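Long-range contacts in putative Acetyltransferase from the GNAT family (Novosphingobium aromaticivorans DSM 12444, PDB 3EC4), which probably transfers an acyl group, perhaps acetyl from acetyl-coenzyme A, to an unidentified acceptor, as GNAT-family enzymes do: residues A[84-89]-A[217-222]; A[110-115]-A[144-149]. All coordinates share one frame; numbering follows the deposited sequence.

Contact 1: A[84-89]-A[217-222]; sequences LLQMIA and RAMTAT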
loop_
_atom_site.group_PDB
_atom_site.type_symbol
_atom_site.label_atom_id
_atom_site.label_comp_id
_atom_site.label_asym_id
_atom_site.label_seq_id
_atom_site.Cartn_x
_atom_site.Cartn_y
_atom_site.Cartn_z
ATOM N N LEU A 84 -8.956 -7.763 5.067
ATOM C CA LEU A 84 -7.519 -7.573 5.350
ATOM C C LEU A 84 -7.175 -7.822 6.806
ATOM O O LEU A 84 -8.011 -7.653 7.703
ATOM C CB LEU A 84 -7.083 -6.141 5.019
ATOM C CG LEU A 84 -7.448 -5.623 3.649
ATOM C CD1 LEU A 84 -7.020 -4.135 3.512
ATOM C CD2 LEU A 84 -6.852 -6.513 2.518
ATOM N N LEU A 85 -5.894 -8.128 7.048
ATOM C CA LEU A 85 -5.354 -8.123 8.399
ATOM C C LEU A 85 -4.343 -7.000 8.383
ATOM O O LEU A 85 -3.392 -7.037 7.587
ATOM C CB LEU A 85 -4.690 -9.461 8.762
ATOM C CG LEU A 85 -4.045 -9.492 10.169
ATOM C CD1 LEU A 85 -5.068 -9.294 11.311
ATOM C CD2 LEU A 85 -3.205 -10.735 10.397
ATOM N N GLN A 86 -4.573 -5.993 9.206
ATOM C CA GLN A 86 -3.579 -4.919 9.367
ATOM C C GLN A 86 -2.574 -5.267 10.449
ATOM O O GLN A 86 -2.962 -5.694 11.537
ATOM C CB GLN A 86 -4.294 -3.607 9.692
ATOM C CG GLN A 86 -3.370 -2.413 9.737
ATOM C CD GLN A 86 -4.122 -1.173 10.213
ATOM O OE1 GLN A 86 -4.250 -0.970 11.405
ATOM N NE2 GLN A 86 -4.655 -0.391 9.290
HETATM N N MSE A 87 -1.279 -5.077 10.158
HETATM C CA MSE A 87 -0.162 -5.481 11.035
HETATM C C MSE A 87 0.798 -4.331 11.296
HETATM O O MSE A 87 0.938 -3.456 10.468
HETATM C CB MSE A 87 0.608 -6.682 10.438
HETATM C CG MSE A 87 -0.312 -7.788 10.053
HETATM SE SE MSE A 87 0.544 -9.371 9.433
HETATM C CE MSE A 87 1.149 -10.103 11.125
ATOM N N ILE A 88 1.415 -4.338 12.471
ATOM C CA ILE A 88 2.292 -3.272 12.915
ATOM C C ILE A 88 3.594 -3.851 13.412
ATOM O O ILE A 88 3.606 -4.884 14.076
ATOM C CB ILE A 88 1.561 -2.374 13.977
ATOM C CG1 ILE A 88 2.295 -1.057 14.240
ATOM C CG2 ILE A 88 1.311 -3.111 15.264
ATOM C CD1 ILE A 88 1.417 -0.054 15.088
ATOM N N ALA A 89 4.689 -3.163 13.118
ATOM C CA ALA A 89 5.990 -3.578 13.629
ATOM C C ALA A 89 6.496 -2.534 14.621
ATOM O O ALA A 89 7.328 -1.707 14.267
ATOM C CB ALA A 89 7.007 -3.801 12.481
ATOM N N ARG A 217 -5.397 -5.227 13.725
ATOM C CA ARG A 217 -6.822 -5.395 13.605
ATOM C C ARG A 217 -7.201 -5.804 12.198
ATOM O O ARG A 217 -6.434 -5.638 11.236
ATOM C CB ARG A 217 -7.576 -4.121 13.987
ATOM C CG ARG A 217 -7.341 -2.952 13.073
ATOM C CD ARG A 217 -8.328 -1.779 13.296
ATOM N NE ARG A 217 -9.728 -2.162 13.246
ATOM C CZ ARG A 217 -10.740 -1.415 13.654
ATOM N NH1 ARG A 217 -10.557 -0.180 14.138
ATOM N NH2 ARG A 217 -11.944 -1.900 13.564
ATOM N N ALA A 218 -8.429 -6.292 12.084
ATOM C CA ALA A 218 -9.034 -6.542 10.791
ATOM C C ALA A 218 -9.447 -5.232 10.150
ATOM O O ALA A 218 -9.860 -4.260 10.835
ATOM C CB ALA A 218 -10.250 -7.481 10.926
HETATM N N MSE A 219 -9.293 -5.193 8.829
HETATM C CA MSE A 219 -9.757 -4.087 8.003
HETATM C C MSE A 219 -10.443 -4.654 6.762
HETATM O O MSE A 219 -10.425 -5.859 6.524
HETATM C CB MSE A 219 -8.598 -3.147 7.609
HETATM C CG MSE A 219 -7.831 -2.537 8.791
HETATM SE SE MSE A 219 -8.810 -1.102 9.599
HETATM C CE MSE A 219 -8.458 0.207 8.232
ATOM N N THR A 220 -11.044 -3.771 5.970
ATOM C CA THR A 220 -11.676 -4.138 4.706
ATOM C C THR A 220 -11.325 -3.158 3.591
ATOM O O THR A 220 -11.497 -1.935 3.747
ATOM C CB THR A 220 -13.198 -4.159 4.842
ATOM O OG1 THR A 220 -13.549 -4.961 5.981
ATOM C CG2 THR A 220 -13.873 -4.707 3.590
ATOM N N ALA A 221 -10.858 -3.725 2.477
ATOM C CA ALA A 221 -10.663 -2.978 1.230
ATOM C C ALA A 221 -11.916 -3.140 0.390
ATOM O O ALA A 221 -12.325 -4.281 0.108
ATOM C CB ALA A 221 -9.458 -3.525 0.465
ATOM N N THR A 222 -12.530 -2.020 0.021
ATOM C CA THR A 222 -13.696 -2.011 -0.895
ATOM C C THR A 222 -13.334 -1.335 -2.231
ATOM O O THR A 222 -12.762 -0.248 -2.232
ATOM C CB THR A 222 -14.901 -1.267 -0.278
ATOM O OG1 THR A 222 -15.393 -1.943 0.904
ATOM C CG2 THR A 222 -16.005 -1.089 -1.300
#
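The backbone N of Gln86 donates to Arg217 O at 2.8 Å. This bond is one of four backbone bonds between residues 84-89 and 217-222, part of the antiparallel pairing of strands 76-88 and 214-226 within the mixed sheet built around the GNAT fold. The return bond, Arg217 N to Gln86 O, is weak at 3.3 Å. Leu84 and Met219 form the next hydrogen-bonded pair. Leu84 N reaches Met219 O at 2.8 Å. In return Met219 N donates to Leu84 O, with a nearly straight N-H...O angle of 172°. Between these pairs, Leu85 and Ala218 make a non-hydrogen-bonded pair; here Ala218 CA supplies a CA-H...O contact to Leu84 O, so that this carbonyl receives an N-H and a C-H from consecutive residues.

Leu84, Gln86, Arg217 and Met219 share one face. The extended side chain of Gln86, with CG anti to the backbone N (chi1 -174°), crosses Met219 obliquely, its CB 3.8 Å from Met219 CG. Met219, a selenomethionine, is bent at its second and third torsions, which keeps its methyl CE near the Gln86 amide. That amide is fixed from outside: OE1 accepts from Arg216, while NE2 bonds to Leu8 O and His196 NE2. The guanidinium of Arg217 stands almost perpendicular to it, with planes 82° apart, and NH1 pairs with Asp9. The N-terminal segment is thereby tied to this face through both side chains. Arg217 NE turns back on its own strand to bond Ala218 O at 3.2 Å. Beyond the Leu84-Met219 pair the contact is apolar, with Leu84 CD1 3.9 Å from Ala221 CB.

Contact 2: A[110-115]-A[144-149]; sequences PEMTAL and AAMAGE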
loop_
_atom_site.group_PDB
_atom_site.type_symbol
_atom_site.label_atom_id
_atom_site.label_comp_id
_atom_site.label_asym_id
_atom_site.label_seq_id
_atom_site.Cartn_x
_atom_site.Cartn_y
_atom_site.Cartn_z
ATOM N N PRO A 110 10.752 1.680 -15.751
ATOM C CA PRO A 110 10.248 0.665 -16.725
ATOM C C PRO A 110 10.245 -0.777 -16.202
ATOM O O PRO A 110 9.233 -1.510 -16.343
ATOM C CB PRO A 110 11.228 0.818 -17.895
ATOM C CG PRO A 110 11.616 2.263 -17.838
ATOM C CD PRO A 110 11.795 2.517 -16.374
ATOM N N GLU A 111 11.360 -1.178 -15.607
ATOM C CA GLU A 111 11.473 -2.520 -15.041
ATOM C C GLU A 111 10.596 -2.750 -13.831
ATOM O O GLU A 111 10.091 -3.866 -13.657
ATOM C CB GLU A 111 12.924 -2.830 -14.686
ATOM C CG GLU A 111 13.751 -3.074 -15.902
ATOM C CD GLU A 111 15.227 -3.153 -15.598
ATOM O OE1 GLU A 111 15.860 -2.067 -15.360
ATOM O OE2 GLU A 111 15.745 -4.301 -15.597
HETATM N N MSE A 112 10.426 -1.721 -12.987
HETATM C CA MSE A 112 9.515 -1.771 -11.830
HETATM C C MSE A 112 8.086 -1.921 -12.293
HETATM O O MSE A 112 7.301 -2.712 -11.771
HETATM C CB MSE A 112 9.638 -0.475 -11.029
HETATM C CG MSE A 112 11.018 -0.365 -10.252
HETATM SE SE MSE A 112 11.262 1.459 -9.566
HETATM C CE MSE A 112 10.111 1.346 -8.062
ATOM N N THR A 113 7.755 -1.148 -13.311
ATOM C CA THR A 113 6.428 -1.242 -13.917
ATOM C C THR A 113 6.109 -2.616 -14.501
ATOM O O THR A 113 5.015 -3.145 -14.280
ATOM C CB THR A 113 6.269 -0.124 -14.935
ATOM O OG1 THR A 113 6.207 1.110 -14.217
ATOM C CG2 THR A 113 4.968 -0.338 -15.739
ATOM N N ALA A 114 7.020 -3.203 -15.259
ATOM C CA ALA A 114 6.806 -4.546 -15.805
ATOM C C ALA A 114 6.563 -5.540 -14.673
ATOM O O ALA A 114 5.636 -6.350 -14.734
ATOM C CB ALA A 114 7.963 -5.004 -16.596
ATOM N N LEU A 115 7.437 -5.501 -13.666
ATOM C CA LEU A 115 7.315 -6.425 -12.500
ATOM C C LEU A 115 5.980 -6.261 -11.786
ATOM O O LEU A 115 5.259 -7.260 -11.563
ATOM C CB LEU A 115 8.500 -6.216 -11.544
ATOM C CG LEU A 115 8.502 -6.940 -10.188
ATOM C CD1 LEU A 115 8.461 -8.477 -10.310
ATOM C CD2 LEU A 115 9.803 -6.469 -9.422
ATOM N N ALA A 144 14.852 -8.526 -9.993
ATOM C CA ALA A 144 14.207 -9.771 -9.560
ATOM C C ALA A 144 12.975 -9.548 -8.695
ATOM O O ALA A 144 12.030 -10.301 -8.732
ATOM C CB ALA A 144 15.200 -10.615 -8.839
ATOM N N ALA A 145 13.020 -8.501 -7.877
ATOM C CA ALA A 145 12.061 -8.297 -6.799
ATOM C C ALA A 145 12.234 -6.882 -6.313
ATOM O O ALA A 145 13.307 -6.299 -6.454
ATOM C CB ALA A 145 12.308 -9.259 -5.629
HETATM N N MSE A 146 11.177 -6.363 -5.718
HETATM C CA MSE A 146 11.201 -5.029 -5.131
HETATM C C MSE A 146 10.261 -4.905 -3.944
HETATM O O MSE A 146 9.379 -5.768 -3.710
HETATM C CB MSE A 146 10.869 -3.975 -6.182
HETATM C CG MSE A 146 9.450 -4.000 -6.564
HETATM SE SE MSE A 146 9.031 -2.656 -7.910
HETATM C CE MSE A 146 7.225 -3.093 -8.215
ATOM N N ALA A 147 10.423 -3.805 -3.208
ATOM C CA ALA A 147 9.496 -3.410 -2.146
ATOM C C ALA A 147 9.702 -1.936 -1.870
ATOM O O ALA A 147 10.778 -1.389 -2.105
ATOM C CB ALA A 147 9.697 -4.213 -0.842
ATOM N N GLY A 148 8.673 -1.312 -1.314
ATOM C CA GLY A 148 8.709 0.104 -1.089
ATOM C C GLY A 148 7.852 0.577 0.061
ATOM O O GLY A 148 7.329 -0.215 0.874
ATOM N N GLU A 149 7.702 1.885 0.072
ATOM C CA GLU A 149 6.898 2.616 1.033
ATOM C C GLU A 149 5.665 3.197 0.384
ATOM O O GLU A 149 5.715 3.616 -0.773
ATOM C CB GLU A 149 7.705 3.763 1.609
ATOM C CG GLU A 149 9.030 3.332 2.203
ATOM C CD GLU A 149 9.872 4.474 2.668
ATOM O OE1 GLU A 149 9.875 5.531 2.012
ATOM O OE2 GLU A 149 10.581 4.299 3.691
#
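Met146, Leu115 and Met112 carry this contact, in which helix 109-118, the first helix of the GNAT acetyltransferase domain, lies across strand 142-149 of the central sheet. The short segments run nearly at right angles (95°), with axes 9.4 Å apart at closest approach, and they are joined by apolar packing without a hydrogen bond between them. Met146, a selenomethionine, points its CB toward the helix. Its CG sits between the backbone N and the carbonyl carbon (chi1 72°), and the chain is fully extended beyond, which carries SE to the side chain of Met112 and CE to its backbone O.

Leu115 descends beside the base of that chain, running past it in the opposite direction. Its CD2 branch does the touching, 3.8 Å from Met146 CG and 3.9 Å from Ala145 CA, so that one methyl rests against both the strand backbone and the side chain rising from it. Cys164 of the adjoining strand also packs against Leu115 and Met146.

Met112 meets the far end of Met146 crosswise, at about a right angle. Its CG lies 3.8 Å from Met146 SE, and its own CE also comes near this selenium, while Trp124, Trp129 and Phe134 pack around Met112. Ala145 points away from helix 109-118, and both it and Ala147 touch Leu178 of helix 174-188, which places the strand between the two helices, one on each face of the sheet. Beyond its selenium, Met146 ends with CE 3.6 Å from the backbone O of Met112.

In the fold
From the N terminus the chain passes helix 11-17 and strands 30-32, 41-43 and 61-66 before strand 76-88, whose end supplies most of 84-89, and then enters helix 109-118. Contact 2 closes a short loop when the chain returns as strand 142-149. After strand 157-165, helix 174-188, strand 192-198 and helix 202-210, strand 214-226 closes the much longer loop of contact 1, within which contact 2 is nested. The two contacts do not touch: their centres lie 23 Å apart, on opposite sides of the chain's centre. They reach the same mixed sheet, however; contact 1 joins two neighbouring strands edge to edge, whereas contact 2 lays a helix on a face.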